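Local coordinates for protein ribonuclease VapC5 (Mycobacterium tuberculosis, PDB 3DBO) that is the probable toxin of a type II toxin-antitoxin pair, a PIN-domain ribonuclease with magnesium as cofactor and limited RNase activity seen in complex with its antitoxin VapB5, at residues Pro88-Ala93 with Ala123-Pro128. Numbering follows the deposited sequence.
Sequences PVDDDA and ASRALP. With NA (sodium ion), chain D.
S124 packs its CB against the first turn of helix 91-107, 3.5 Å from D92 O. Its OG lies 3.7 Å from A93 CA. This is the close part of the contact. The first torsion of S124 (chi1 73°) sets OG between its backbone N and carbonyl carbon. From there OG hydrogen-bonds back to V121 O of helix 113-124. OG also accepts from a water, which donates to D90 OD1 too and bridges the two segments. D90 is the N-cap of helix 91-107. Its OD1 takes the A93 N-H at 3.1 Å and is met nearly along the C-O bond, so the carboxylate is held by both helix end and water. A93 and V89 pack on V121, and S124 touches M96.

Toward solvent the contact is looser. R125 reaches across with a chain extended from CG to NE. Its NH2 forms a salt bridge to D90 OD2, at 3.5 Å. The two charged planes are nearly parallel, 14° apart, but the approach is oblique. P88 CD lies 4.0 Å from the same NH2. A second water lies at the guanidinium edge, in its plane; it accepts from R125 NE at 2.7 Å and donates to P88 O. Beyond R125, A126 has positive phi and is the C-prime residue of a Schellman motif. The chain then turns toward strand 129-131, and L127 O binds a sodium ion together with S144 O. The contact thus joins a capped helix start to a Schellman helix end, between two helices of the alpha/beta PIN domain.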
ATOM      1  N   PRO B  88       0.016 -11.405   4.091  1.00 10.81           N
ATOM      2  CA  PRO B  88      -1.326 -11.475   4.698  1.00 10.59           C
ATOM      3  C   PRO B  88      -1.463 -10.654   5.975  1.00 10.50           C
ATOM      4  O   PRO B  88      -0.475 -10.246   6.564  1.00 10.86           O
ATOM      5  CB  PRO B  88      -1.453 -12.954   5.039  1.00 11.04           C
ATOM      6  CG  PRO B  88      -0.037 -13.358   5.407  1.00 10.86           C
ATOM      7  CD  PRO B  88       0.843 -12.576   4.444  1.00 11.27           C
ATOM      8  N   VAL B  89      -2.699 -10.434   6.423  1.00  9.68           N
ATOM      9  CA  VAL B  89      -2.899  -9.987   7.788  1.00 10.00           C
ATOM     10  C   VAL B  89      -2.928 -11.276   8.628  1.00 10.31           C
ATOM     11  O   VAL B  89      -3.908 -12.035   8.576  1.00 10.56           O
ATOM     12  CB  VAL B  89      -4.220  -9.177   7.986  1.00  9.21           C
ATOM     13  CG1 VAL B  89      -4.328  -8.731   9.428  1.00  9.45           C
ATOM     14  CG2 VAL B  89      -4.292  -7.931   7.060  1.00 10.87           C
ATOM     15  N   ASP B  90      -1.860 -11.530   9.361  1.00  9.88           N
ATOM     16  CA  ASP B  90      -1.758 -12.716  10.226  1.00 11.34           C
ATOM     17  C   ASP B  90      -1.833 -12.288  11.694  1.00 10.87           C
ATOM     18  O   ASP B  90      -2.149 -11.142  11.968  1.00  9.86           O
ATOM     19  CB  ASP B  90      -0.478 -13.508   9.953  1.00 12.35           C
ATOM     20  CG  ASP B  90       0.798 -12.664  10.068  1.00 13.83           C
ATOM     21  OD1 ASP B  90       0.779 -11.497  10.556  1.00 10.78           O
ATOM     22  OD2 ASP B  90       1.842 -13.188   9.620  1.00 15.01           O
ATOM     23  N   ASP B  91      -1.555 -13.207  12.635  1.00 10.81           N
ATOM     24  CA  ASP B  91      -1.665 -12.888  14.055  1.00 11.77           C
ATOM     25  C   ASP B  91      -0.746 -11.733  14.468  1.00 10.85           C
ATOM     26  O   ASP B  91      -1.149 -10.849  15.230  1.00 10.85           O
ATOM     27  CB  ASP B  91      -1.373 -14.125  14.934  1.00 11.91           C
ATOM     28  CG  ASP B  91      -2.380 -15.251  14.718  1.00 17.75           C
ATOM     29  OD1 ASP B  91      -3.394 -15.046  14.013  1.00 20.08           O
ATOM     30  OD2 ASP B  91      -2.156 -16.358  15.257  1.00 22.80           O
ATOM     31  N   ASP B  92       0.487 -11.747  13.972  1.00 11.32           N
ATOM     32  CA  ASP B  92       1.449 -10.716  14.351  1.00 11.41           C
ATOM     33  C   ASP B  92       1.013  -9.344  13.858  1.00  9.57           C
ATOM     34  O   ASP B  92       1.229  -8.342  14.539  1.00  9.22           O
ATOM     35  CB  ASP B  92       2.855 -11.051  13.830  1.00 12.65           C
ATOM     36  CG  ASP B  92       3.556 -12.102  14.684  1.00 18.26           C
ATOM     37  OD1 ASP B  92       3.096 -12.390  15.811  1.00 22.51           O
ATOM     38  OD2 ASP B  92       4.577 -12.632  14.217  1.00 25.92           O
ATOM     39  N   ALA B  93       0.420  -9.301  12.666  1.00  9.06           N
ATOM     40  CA  ALA B  93      -0.082  -8.035  12.116  1.00  8.43           C
ATOM     41  C   ALA B  93      -1.255  -7.554  12.959  1.00  8.16           C
ATOM     42  O   ALA B  93      -1.386  -6.370  13.231  1.00  7.91           O
ATOM     43  CB  ALA B  93      -0.485  -8.201  10.683  1.00  7.74           C
ATOM     44  N   ALA B 123       5.010  -3.129   9.832  1.00 10.62           N
ATOM     45  CA  ALA B 123       5.659  -3.011  11.154  1.00 11.52           C
ATOM     46  C   ALA B 123       5.889  -4.349  11.832  1.00 12.83           C
ATOM     47  O   ALA B 123       6.922  -4.555  12.473  1.00 12.29           O
ATOM     48  CB  ALA B 123       4.883  -2.082  12.068  1.00 11.67           C
ATOM     49  N   SER B 124       4.924  -5.265  11.692  1.00 12.35           N
ATOM     50  CA  SER B 124       5.012  -6.566  12.356  1.00 13.39           C
ATOM     51  C   SER B 124       6.122  -7.434  11.741  1.00 14.53           C
ATOM     52  O   SER B 124       6.577  -8.393  12.361  1.00 15.39           O
ATOM     53  CB  SER B 124       3.653  -7.294  12.295  1.00 12.31           C
ATOM     54  OG  SER B 124       3.397  -7.775  10.987  1.00 11.96           O
ATOM     55  N   ARG B 125       6.541  -7.083  10.522  1.00 15.60           N
ATOM     56  CA  ARG B 125       7.634  -7.750   9.821  1.00 16.46           C
ATOM     57  C   ARG B 125       8.931  -6.941   9.845  1.00 17.19           C
ATOM     58  O   ARG B 125       9.906  -7.316   9.192  1.00 17.62           O
ATOM     59  CB  ARG B 125       7.217  -8.060   8.395  1.00 16.49           C
ATOM     60  CG  ARG B 125       6.104  -9.091   8.358  1.00 19.00           C
ATOM     61  CD  ARG B 125       5.732  -9.505   6.980  1.00 24.50           C
ATOM     62  NE  ARG B 125       4.717 -10.559   7.057  1.00 25.90           N
ATOM     63  CZ  ARG B 125       4.934 -11.845   6.809  1.00 26.40           C
ATOM     64  NH1 ARG B 125       6.141 -12.270   6.441  1.00 27.00           N
ATOM     65  NH2 ARG B 125       3.929 -12.702   6.912  1.00 26.38           N
ATOM     66  N   ALA B 126       8.925  -5.842  10.600  1.00 17.33           N
ATOM     67  CA  ALA B 126      10.047  -4.914  10.703  1.00 17.56           C
ATOM     68  C   ALA B 126      10.486  -4.453   9.305  1.00 17.63           C
ATOM     69  O   ALA B 126      11.684  -4.460   8.957  1.00 18.13           O
ATOM     70  CB  ALA B 126      11.196  -5.537  11.494  1.00 18.67           C
ATOM     71  N   LEU B 127       9.498  -4.087   8.491  1.00 15.80           N
ATOM     72  CA  LEU B 127       9.723  -3.532   7.163  1.00 15.38           C
ATOM     73  C   LEU B 127       9.081  -2.161   7.042  1.00 14.42           C
ATOM     74  O   LEU B 127       8.046  -1.888   7.670  1.00 12.89           O
ATOM     75  CB  LEU B 127       9.145  -4.441   6.072  1.00 15.75           C
ATOM     76  CG  LEU B 127       9.684  -5.871   5.955  1.00 16.48           C
ATOM     77  CD1 LEU B 127       8.725  -6.685   5.137  1.00 17.15           C
ATOM     78  CD2 LEU B 127      11.091  -5.908   5.379  1.00 18.73           C
ATOM     79  N   PRO B 128       9.693  -1.278   6.239  1.00 13.77           N
ATOM     80  CA  PRO B 128       9.114   0.023   6.022  1.00 13.16           C
ATOM     81  C   PRO B 128       7.928  -0.020   5.060  1.00 12.77           C
ATOM     82  O   PRO B 128       7.876  -0.882   4.175  1.00 13.75           O
ATOM     83  CB  PRO B 128      10.275   0.812   5.384  1.00 13.18           C
ATOM     84  CG  PRO B 128      11.066  -0.185   4.680  1.00 13.25           C
ATOM     85  CD  PRO B 128      10.961  -1.455   5.495  1.00 14.25           C
TER
HETATM   86 NA    NA D 302       7.181  -0.019   9.373  1.00 20.29          NA
HETATM   87  O   HOH W   1       2.069 -10.459   7.331  1.00 22.00           O
HETATM   88  O   HOH W   2       3.036 -10.347  10.079  1.00 27.34           O
HETATM   89  O   HOH W   3       4.497   0.482   9.546  1.00 13.56           O